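Acyl-CoA dehydrogenase (Thermus thermophilus, PDB 2Z1Q) probably oxidises saturated acyl-CoA thioesters to their 2,3-dehydro (enoyl) forms, passing the electrons through bound FAD to an acceptor. Local coordinates at residues I143-L148 with H189-F194; K179-N184 with S228-V233. All coordinates share one frame; numbering follows the deposited sequence.

Contact 1 (I143-L148 with H189-F194). With FAD (flavin-adenine dinucleotide), chain D.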
loop_
_atom_site.group_PDB
_atom_site.type_symbol
_atom_site.label_atom_id
_atom_site.label_comp_id
_atom_site.label_asym_id
_atom_site.label_seq_id
_atom_site.Cartn_x
_atom_site.Cartn_y
_atom_site.Cartn_z
ATOM N N ILE B 143 -22.655 25.873 2.643
ATOM C CA ILE B 143 -21.617 24.923 2.259
ATOM C C ILE B 143 -21.652 24.738 0.750
ATOM O O ILE B 143 -22.724 24.592 0.165
ATOM C CB ILE B 143 -21.831 23.561 2.956
ATOM C CG1 ILE B 143 -21.810 23.760 4.473
ATOM C CG2 ILE B 143 -20.732 22.574 2.562
ATOM C CD1 ILE B 143 -22.142 22.523 5.258
ATOM N N ALA B 144 -20.490 24.735 0.110
ATOM C CA ALA B 144 -20.470 24.594 -1.337
ATOM C C ALA B 144 -20.022 23.203 -1.814
ATOM O O ALA B 144 -19.324 22.487 -1.101
ATOM C CB ALA B 144 -19.586 25.694 -1.950
ATOM N N ALA B 145 -20.461 22.835 -3.017
ATOM C CA ALA B 145 -20.116 21.553 -3.625
ATOM C C ALA B 145 -19.707 21.801 -5.075
ATOM O O ALA B 145 -20.132 22.781 -5.696
ATOM C CB ALA B 145 -21.302 20.594 -3.569
ATOM N N TYR B 146 -18.901 20.892 -5.609
ATOM C CA TYR B 146 -18.375 20.989 -6.966
ATOM C C TYR B 146 -18.817 19.752 -7.740
ATOM O O TYR B 146 -18.487 18.629 -7.360
ATOM C CB TYR B 146 -16.852 21.023 -6.874
ATOM C CG TYR B 146 -16.120 21.350 -8.142
ATOM C CD1 TYR B 146 -16.112 22.642 -8.653
ATOM C CD2 TYR B 146 -15.354 20.378 -8.787
ATOM C CE1 TYR B 146 -15.346 22.966 -9.779
ATOM C CE2 TYR B 146 -14.595 20.682 -9.898
ATOM C CZ TYR B 146 -14.590 21.974 -10.391
ATOM O OH TYR B 146 -13.820 22.265 -11.492
ATOM N N CYS B 147 -19.539 19.960 -8.831
ATOM C CA CYS B 147 -20.051 18.848 -9.615
ATOM C C CYS B 147 -19.508 18.801 -11.031
ATOM O O CYS B 147 -20.088 19.357 -11.959
ATOM C CB CYS B 147 -21.580 18.898 -9.636
ATOM S SG CYS B 147 -22.271 18.505 -8.102
ATOM N N LEU B 148 -18.398 18.094 -11.185
ATOM C CA LEU B 148 -17.750 17.968 -12.465
ATOM C C LEU B 148 -17.773 16.538 -12.989
ATOM O O LEU B 148 -18.181 16.294 -14.112
ATOM C CB LEU B 148 -16.313 18.464 -12.349
ATOM C CG LEU B 148 -15.443 18.278 -13.589
ATOM C CD1 LEU B 148 -16.199 18.799 -14.791
ATOM C CD2 LEU B 148 -14.115 19.005 -13.427
ATOM N N HIS B 189 -25.351 23.705 0.173
ATOM C CA HIS B 189 -26.392 24.663 -0.202
ATOM C C HIS B 189 -26.168 25.169 -1.618
ATOM O O HIS B 189 -27.122 25.431 -2.354
ATOM C CB HIS B 189 -26.375 25.859 0.751
ATOM C CG HIS B 189 -26.472 25.476 2.192
ATOM N ND1 HIS B 189 -27.677 25.210 2.805
ATOM C CD2 HIS B 189 -25.512 25.234 3.119
ATOM C CE1 HIS B 189 -27.455 24.816 4.045
ATOM N NE2 HIS B 189 -26.151 24.820 4.261
ATOM N N LEU B 190 -24.903 25.330 -1.995
ATOM C CA LEU B 190 -24.576 25.821 -3.327
ATOM C C LEU B 190 -23.839 24.759 -4.139
ATOM O O LEU B 190 -22.957 24.073 -3.629
ATOM C CB LEU B 190 -23.726 27.089 -3.229
ATOM C CG LEU B 190 -23.343 27.763 -4.551
ATOM C CD1 LEU B 190 -24.596 28.224 -5.280
ATOM C CD2 LEU B 190 -22.432 28.945 -4.272
ATOM N N PHE B 191 -24.195 24.636 -5.413
ATOM C CA PHE B 191 -23.576 23.645 -6.293
ATOM C C PHE B 191 -23.036 24.250 -7.590
ATOM O O PHE B 191 -23.777 24.898 -8.332
ATOM C CB PHE B 191 -24.596 22.549 -6.667
ATOM C CG PHE B 191 -24.884 21.566 -5.566
ATOM C CD1 PHE B 191 -24.160 20.381 -5.478
ATOM C CD2 PHE B 191 -25.894 21.807 -4.634
ATOM C CE1 PHE B 191 -24.435 19.449 -4.479
ATOM C CE2 PHE B 191 -26.178 20.870 -3.629
ATOM C CZ PHE B 191 -25.446 19.694 -3.556
ATOM N N THR B 192 -21.755 24.034 -7.875
ATOM C CA THR B 192 -21.184 24.519 -9.137
ATOM C C THR B 192 -21.224 23.299 -10.073
ATOM O O THR B 192 -20.472 22.341 -9.888
ATOM C CB THR B 192 -19.722 25.043 -8.950
ATOM O OG1 THR B 192 -19.739 26.218 -8.136
ATOM C CG2 THR B 192 -19.099 25.397 -10.293
ATOM N N VAL B 193 -22.118 23.322 -11.060
ATOM C CA VAL B 193 -22.264 22.190 -11.973
ATOM C C VAL B 193 -21.781 22.464 -13.384
ATOM O O VAL B 193 -22.046 23.530 -13.938
ATOM C CB VAL B 193 -23.732 21.764 -12.053
ATOM C CG1 VAL B 193 -23.878 20.469 -12.869
ATOM C CG2 VAL B 193 -24.279 21.615 -10.656
ATOM N N PHE B 194 -21.093 21.496 -13.983
ATOM C CA PHE B 194 -20.615 21.680 -15.344
ATOM C C PHE B 194 -21.500 20.946 -16.348
ATOM O O PHE B 194 -21.866 19.783 -16.145
ATOM C CB PHE B 194 -19.155 21.209 -15.477
ATOM C CG PHE B 194 -18.180 22.046 -14.693
ATOM C CD1 PHE B 194 -18.179 22.017 -13.301
ATOM C CD2 PHE B 194 -17.287 22.884 -15.346
ATOM C CE1 PHE B 194 -17.299 22.810 -12.574
ATOM C CE2 PHE B 194 -16.395 23.685 -14.621
ATOM C CZ PHE B 194 -16.404 23.644 -13.234
HETATM P PA FAD D . -11.019 5.847 -13.945
HETATM O O1A FAD D . -11.261 5.654 -12.538
HETATM O O2A FAD D . -12.125 6.352 -14.981
HETATM O O5B FAD D . -9.529 6.085 -14.366
HETATM C C5B FAD D . -8.827 4.843 -14.369
HETATM C C4B FAD D . -7.505 5.304 -14.942
HETATM O O4B FAD D . -7.108 6.615 -15.005
HETATM C C3B FAD D . -6.209 4.378 -14.850
HETATM O O3B FAD D . -6.257 3.340 -15.837
HETATM C C2B FAD D . -5.216 5.574 -15.148
HETATM O O2B FAD D . -3.968 5.219 -15.752
HETATM C C1B FAD D . -6.258 6.217 -16.018
HETATM N N9A FAD D . -5.978 7.213 -17.009
HETATM C C8A FAD D . -6.886 8.187 -17.311
HETATM N N7A FAD D . -6.441 8.935 -18.252
HETATM C C5A FAD D . -5.209 8.514 -18.608
HETATM C C6A FAD D . -4.247 8.937 -19.573
HETATM N N6A FAD D . -4.521 10.025 -20.376
HETATM N N1A FAD D . -3.079 8.243 -19.657
HETATM C C2A FAD D . -2.829 7.181 -18.896
HETATM N N3A FAD D . -3.711 6.770 -18.007
HETATM C C4A FAD D . -4.897 7.370 -17.815
HETATM N N1 FAD D . -15.637 14.856 -8.252
HETATM C C2 FAD D . -16.083 16.131 -8.279
HETATM O O2 FAD D . -16.306 16.643 -9.364
HETATM N N3 FAD D . -16.313 16.856 -7.155
HETATM C C4 FAD D . -16.108 16.343 -5.894
HETATM O O4 FAD D . -16.319 16.992 -4.899
HETATM C C4X FAD D . -15.635 14.940 -5.791
HETATM N N5 FAD D . -15.437 14.326 -4.612
HETATM C C5X FAD D . -15.046 13.027 -4.549
HETATM C C6 FAD D . -14.897 12.356 -3.283
HETATM C C7 FAD D . -14.536 10.998 -3.250
HETATM C C7M FAD D . -14.407 10.294 -1.913
HETATM C C8 FAD D . -14.296 10.282 -4.466
HETATM C C8M FAD D . -13.915 8.818 -4.473
HETATM C C9 FAD D . -14.425 10.918 -5.680
HETATM C C9A FAD D . -14.806 12.292 -5.756
HETATM N N10 FAD D . -14.973 12.910 -7.015
HETATM C C10 FAD D . -15.401 14.220 -7.087
HETATM C "C1'" FAD D . -14.721 12.084 -8.168
HETATM C "C2'" FAD D . -13.353 12.293 -8.834
HETATM O "O2'" FAD D . -13.246 13.597 -9.387
HETATM C "C3'" FAD D . -13.365 11.211 -9.866
HETATM O "O3'" FAD D . -13.445 9.942 -9.156
HETATM C "C4'" FAD D . -12.143 11.134 -10.738
HETATM O "O4'" FAD D . -11.931 12.306 -11.531
HETATM C "C5'" FAD D . -12.451 9.919 -11.536
HETATM O "O5'" FAD D . -11.488 9.548 -12.388
HETATM P P FAD D . -12.065 8.103 -12.776
HETATM O O1P FAD D . -12.317 7.373 -11.505
HETATM O O2P FAD D . -13.460 8.238 -13.603
HETATM O O3P FAD D . -10.842 7.437 -13.630
HETATM O O HOH W 1 -20.215 25.664 -5.601
#
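The carbonyl oxygen of Ile143 takes two backbone donors at the start of the pairing: His189 N at 2.8 Å, lying in the carbonyl plane, and Leu190 N, a longer but nearly straight bond. From there strands 144-147 and 190-194 run parallel, Leu190 O receiving Ala145 N, Ala145 O receiving Thr192 N, Thr192 O receiving Cys147 N at 2.8 Å, and Cys147 O receiving Phe194 N. A water donates to Ala145 O and accepts from Thr192 OG1 at 2.6 Å, which uses the threonine hydroxyl.

The face carrying Ala145, Cys147, Phe191 and Val193 is packed by small against large. Ala145 CB lies 3.4 Å from Phe191 CD1, and the sulfur of Cys147 comes to the same ring at its edge, near the ring plane. Ala145 has no bulk to push the phenyl ring aside. On the opposite face, Tyr146 meets Phe194 in an offset edge-to-face pair with planes at 70°, the edge of Phe194 directed at the tyrosine face and Phe194 CE1 3.4 Å from Tyr146 CE1. Placing CG opposite the backbone N (chi1 -170°) swings the tyrosine ring to meet it. Leu148 CD1 makes an off-centre CH-pi contact with the Phe194 ring, and Ile255 of helix 252-288 also packs on that phenylalanine.

The outer edge of strand 144-147 reads the flavin: N3 of FAD donates to Tyr146 O over 2.8 Å, and Leu148 N donates to FAD O2 over 3.1 Å. Backbone groups thus match the donor and acceptor of the pyrimidine ring, an arrangement characteristic of acyl-CoA dehydrogenases, where a strand edge of the middle beta domain borders the isoalloxazine ring.

Contact 2 (K179-N184 with S228-V233). With FAD (flavin-adenine dinucleotide), chain D.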
loop_
_atom_site.group_PDB
_atom_site.type_symbol
_atom_site.label_atom_id
_atom_site.label_comp_id
_atom_site.label_asym_id
_atom_site.label_seq_id
_atom_site.Cartn_x
_atom_site.Cartn_y
_atom_site.Cartn_z
ATOM N N LYS B 179 -24.153 13.617 -12.118
ATOM C CA LYS B 179 -22.813 13.961 -11.641
ATOM C C LYS B 179 -22.454 12.921 -10.573
ATOM O O LYS B 179 -23.221 12.678 -9.645
ATOM C CB LYS B 179 -22.802 15.370 -11.054
ATOM C CG LYS B 179 -23.524 16.406 -11.902
ATOM C CD LYS B 179 -22.964 16.525 -13.309
ATOM C CE LYS B 179 -21.561 17.096 -13.335
ATOM N NZ LYS B 179 -21.048 17.206 -14.736
ATOM N N GLN B 180 -21.279 12.323 -10.717
ATOM C CA GLN B 180 -20.818 11.260 -9.834
ATOM C C GLN B 180 -19.815 11.645 -8.746
ATOM O O GLN B 180 -18.876 12.415 -8.987
ATOM C CB GLN B 180 -20.197 10.155 -10.699
ATOM C CG GLN B 180 -19.974 8.850 -9.966
ATOM C CD GLN B 180 -21.237 8.022 -9.871
ATOM O OE1 GLN B 180 -21.434 7.077 -10.634
ATOM N NE2 GLN B 180 -22.111 8.384 -8.940
ATOM N N TRP B 181 -20.004 11.077 -7.555
ATOM C CA TRP B 181 -19.117 11.304 -6.411
ATOM C C TRP B 181 -19.028 12.772 -5.964
ATOM O O TRP B 181 -17.944 13.332 -5.973
ATOM C CB TRP B 181 -17.680 10.847 -6.744
ATOM C CG TRP B 181 -17.434 9.379 -7.052
ATOM C CD1 TRP B 181 -17.030 8.851 -8.252
ATOM C CD2 TRP B 181 -17.500 8.278 -6.136
ATOM N NE1 TRP B 181 -16.842 7.495 -8.137
ATOM C CE2 TRP B 181 -17.122 7.116 -6.850
ATOM C CE3 TRP B 181 -17.841 8.159 -4.781
ATOM C CZ2 TRP B 181 -17.076 5.853 -6.255
ATOM C CZ3 TRP B 181 -17.795 6.898 -4.188
ATOM C CH2 TRP B 181 -17.415 5.764 -4.928
ATOM N N ILE B 182 -20.127 13.395 -5.560
ATOM C CA ILE B 182 -20.055 14.802 -5.147
ATOM C C ILE B 182 -19.843 14.972 -3.645
ATOM O O ILE B 182 -20.733 14.677 -2.857
ATOM C CB ILE B 182 -21.337 15.559 -5.561
ATOM C CG1 ILE B 182 -21.337 15.768 -7.062
ATOM C CG2 ILE B 182 -21.413 16.916 -4.896
ATOM C CD1 ILE B 182 -21.481 14.516 -7.832
ATOM N N SER B 183 -18.663 15.440 -3.251
ATOM C CA SER B 183 -18.394 15.663 -1.826
ATOM C C SER B 183 -19.295 16.786 -1.311
ATOM O O SER B 183 -19.533 17.767 -2.023
ATOM C CB SER B 183 -16.921 16.070 -1.600
ATOM O OG SER B 183 -16.016 15.148 -2.172
ATOM N N ASN B 184 -19.788 16.631 -0.083
ATOM C CA ASN B 184 -20.659 17.618 0.567
ATOM C C ASN B 184 -22.094 17.643 0.028
ATOM O O ASN B 184 -22.941 18.406 0.514
ATOM C CB ASN B 184 -20.053 19.037 0.437
ATOM C CG ASN B 184 -18.756 19.226 1.247
ATOM O OD1 ASN B 184 -18.035 20.201 1.038
ATOM N ND2 ASN B 184 -18.466 18.314 2.165
ATOM N N SER B 228 -16.874 11.891 5.525
ATOM C CA SER B 228 -17.177 12.827 4.447
ATOM C C SER B 228 -18.450 12.419 3.717
ATOM O O SER B 228 -18.747 11.226 3.582
ATOM C CB SER B 228 -16.003 12.899 3.452
ATOM O OG SER B 228 -16.269 13.813 2.398
ATOM N N SER B 229 -19.208 13.419 3.269
ATOM C CA SER B 229 -20.447 13.158 2.533
ATOM C C SER B 229 -20.123 13.100 1.068
ATOM O O SER B 229 -19.506 14.029 0.529
ATOM C CB SER B 229 -21.492 14.257 2.738
ATOM O OG SER B 229 -22.453 14.226 1.680
ATOM N N THR B 230 -20.548 12.016 0.425
ATOM C CA THR B 230 -20.337 11.844 -1.001
ATOM C C THR B 230 -21.586 11.191 -1.591
ATOM O O THR B 230 -21.954 10.069 -1.240
ATOM C CB THR B 230 -19.102 10.959 -1.294
ATOM O OG1 THR B 230 -18.094 11.177 -0.302
ATOM C CG2 THR B 230 -18.520 11.320 -2.649
ATOM N N ARG B 231 -22.253 11.903 -2.485
ATOM C CA ARG B 231 -23.466 11.389 -3.096
ATOM C C ARG B 231 -23.466 11.679 -4.576
ATOM O O ARG B 231 -22.678 12.478 -5.078
ATOM C CB ARG B 231 -24.713 12.037 -2.473
ATOM C CG ARG B 231 -25.047 11.630 -1.038
ATOM C CD ARG B 231 -25.999 12.653 -0.404
ATOM N NE ARG B 231 -26.484 12.251 0.917
ATOM C CZ ARG B 231 -27.621 11.594 1.134
ATOM N NH1 ARG B 231 -28.407 11.253 0.116
ATOM N NH2 ARG B 231 -27.977 11.281 2.374
ATOM N N GLN B 232 -24.371 11.025 -5.281
ATOM C CA GLN B 232 -24.509 11.232 -6.704
ATOM C C GLN B 232 -25.541 12.349 -6.833
ATOM O O GLN B 232 -26.539 12.359 -6.112
ATOM C CB GLN B 232 -25.021 9.955 -7.346
ATOM C CG GLN B 232 -25.000 9.954 -8.829
ATOM C CD GLN B 232 -25.537 8.662 -9.382
ATOM O OE1 GLN B 232 -26.718 8.359 -9.231
ATOM N NE2 GLN B 232 -24.673 7.888 -10.024
ATOM N N VAL B 233 -25.283 13.315 -7.708
ATOM C CA VAL B 233 -26.229 14.409 -7.904
ATOM C C VAL B 233 -26.922 14.226 -9.248
ATOM O O VAL B 233 -26.266 14.154 -10.286
ATOM C CB VAL B 233 -25.525 15.794 -7.857
ATOM C CG1 VAL B 233 -26.529 16.898 -8.151
ATOM C CG2 VAL B 233 -24.907 16.018 -6.483
HETATM P PA FAD D . -11.019 5.847 -13.945
HETATM O O1A FAD D . -11.261 5.654 -12.538
HETATM O O2A FAD D . -12.125 6.352 -14.981
HETATM O O5B FAD D . -9.529 6.085 -14.366
HETATM C C5B FAD D . -8.827 4.843 -14.369
HETATM C C4B FAD D . -7.505 5.304 -14.942
HETATM O O4B FAD D . -7.108 6.615 -15.005
HETATM C C3B FAD D . -6.209 4.378 -14.850
HETATM O O3B FAD D . -6.257 3.340 -15.837
HETATM C C2B FAD D . -5.216 5.574 -15.148
HETATM O O2B FAD D . -3.968 5.219 -15.752
HETATM C C1B FAD D . -6.258 6.217 -16.018
HETATM N N9A FAD D . -5.978 7.213 -17.009
HETATM C C8A FAD D . -6.886 8.187 -17.311
HETATM N N7A FAD D . -6.441 8.935 -18.252
HETATM C C5A FAD D . -5.209 8.514 -18.608
HETATM C C6A FAD D . -4.247 8.937 -19.573
HETATM N N6A FAD D . -4.521 10.025 -20.376
HETATM N N1A FAD D . -3.079 8.243 -19.657
HETATM C C2A FAD D . -2.829 7.181 -18.896
HETATM N N3A FAD D . -3.711 6.770 -18.007
HETATM C C4A FAD D . -4.897 7.370 -17.815
HETATM N N1 FAD D . -15.637 14.856 -8.252
HETATM C C2 FAD D . -16.083 16.131 -8.279
HETATM O O2 FAD D . -16.306 16.643 -9.364
HETATM N N3 FAD D . -16.313 16.856 -7.155
HETATM C C4 FAD D . -16.108 16.343 -5.894
HETATM O O4 FAD D . -16.319 16.992 -4.899
HETATM C C4X FAD D . -15.635 14.940 -5.791
HETATM N N5 FAD D . -15.437 14.326 -4.612
HETATM C C5X FAD D . -15.046 13.027 -4.549
HETATM C C6 FAD D . -14.897 12.356 -3.283
HETATM C C7 FAD D . -14.536 10.998 -3.250
HETATM C C7M FAD D . -14.407 10.294 -1.913
HETATM C C8 FAD D . -14.296 10.282 -4.466
HETATM C C8M FAD D . -13.915 8.818 -4.473
HETATM C C9 FAD D . -14.425 10.918 -5.680
HETATM C C9A FAD D . -14.806 12.292 -5.756
HETATM N N10 FAD D . -14.973 12.910 -7.015
HETATM C C10 FAD D . -15.401 14.220 -7.087
HETATM C "C1'" FAD D . -14.721 12.084 -8.168
HETATM C "C2'" FAD D . -13.353 12.293 -8.834
HETATM O "O2'" FAD D . -13.246 13.597 -9.387
HETATM C "C3'" FAD D . -13.365 11.211 -9.866
HETATM O "O3'" FAD D . -13.445 9.942 -9.156
HETATM C "C4'" FAD D . -12.143 11.134 -10.738
HETATM O "O4'" FAD D . -11.931 12.306 -11.531
HETATM C "C5'" FAD D . -12.451 9.919 -11.536
HETATM O "O5'" FAD D . -11.488 9.548 -12.388
HETATM P P FAD D . -12.065 8.103 -12.776
HETATM O O1P FAD D . -12.317 7.373 -11.505
HETATM O O2P FAD D . -13.460 8.238 -13.603
HETATM O O3P FAD D . -10.842 7.437 -13.630
HETATM O O HOH W 2 -16.139 13.392 -0.474
#
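Lys179 and Val233 exchange both backbone bonds of an antiparallel hydrogen-bonded pair, Lys179 N reaching Val233 O over 2.8 Å. A beta bulge shifts the register by one before Ile182 and Arg231 pair likewise; Ile182 N meets Arg231 O at 2.8 Å, whereas the return bond from Arg231 N stands above the carbonyl plane of Ile182. Asn184 N gives its hydrogen to Ser229 O over 2.7 Å. Arg231 NE is salt-bridged to Glu219.

Ser183 turns to the flavin: with OG anti to its carbonyl carbon (chi1 -54°), the small side chain reaches the N5 edge near the ring plane, donating to FAD N5 at 2.6 Å, while N donates to O4 at 3.3 Å. A water bonds Ser228 OG and Thr230 OG1, the latter also bonded to Lys222 NZ. Trp181 lays one indole face against the flavin methyl C8M, while Thr230 CG2 meets the indole edge, 3.9 Å from CE3. With an alanine in place of Trp181, C8M would probably lose its aromatic cover, and Tyr376 of the second subunit its ring partner.

Ile182 CG1 packs on Val233 CG2; beyond them lie strands 144-147 and 190-197, while helix 106-117 touches Ser183, Asn184 and Ser228.

How the contacts relate
Both contacts are largely buried and belong to one mixed sheet; in contact 2 the side chains of Arg231 and Gln232 are partly exposed, as is His189 in contact 1. Strands 172-183 and 190-197 follow each other in the chain, and Ile182 packs on Ala145 and Cys147 of strand 144-147 and on Phe191 of strand 190-197. Lys179 of contact 2 joins them by a second route, its NZ probably bonded to Leu148 O and Phe194 O and salt-bridged to Glu150. Contact 1 is parallel and hydrogen-bonds the flavin pyrimidine through backbone groups; contact 2 is antiparallel and bulged, adding a serine hydroxyl at N5 and an indole on one face of the flavin at its benzenoid end.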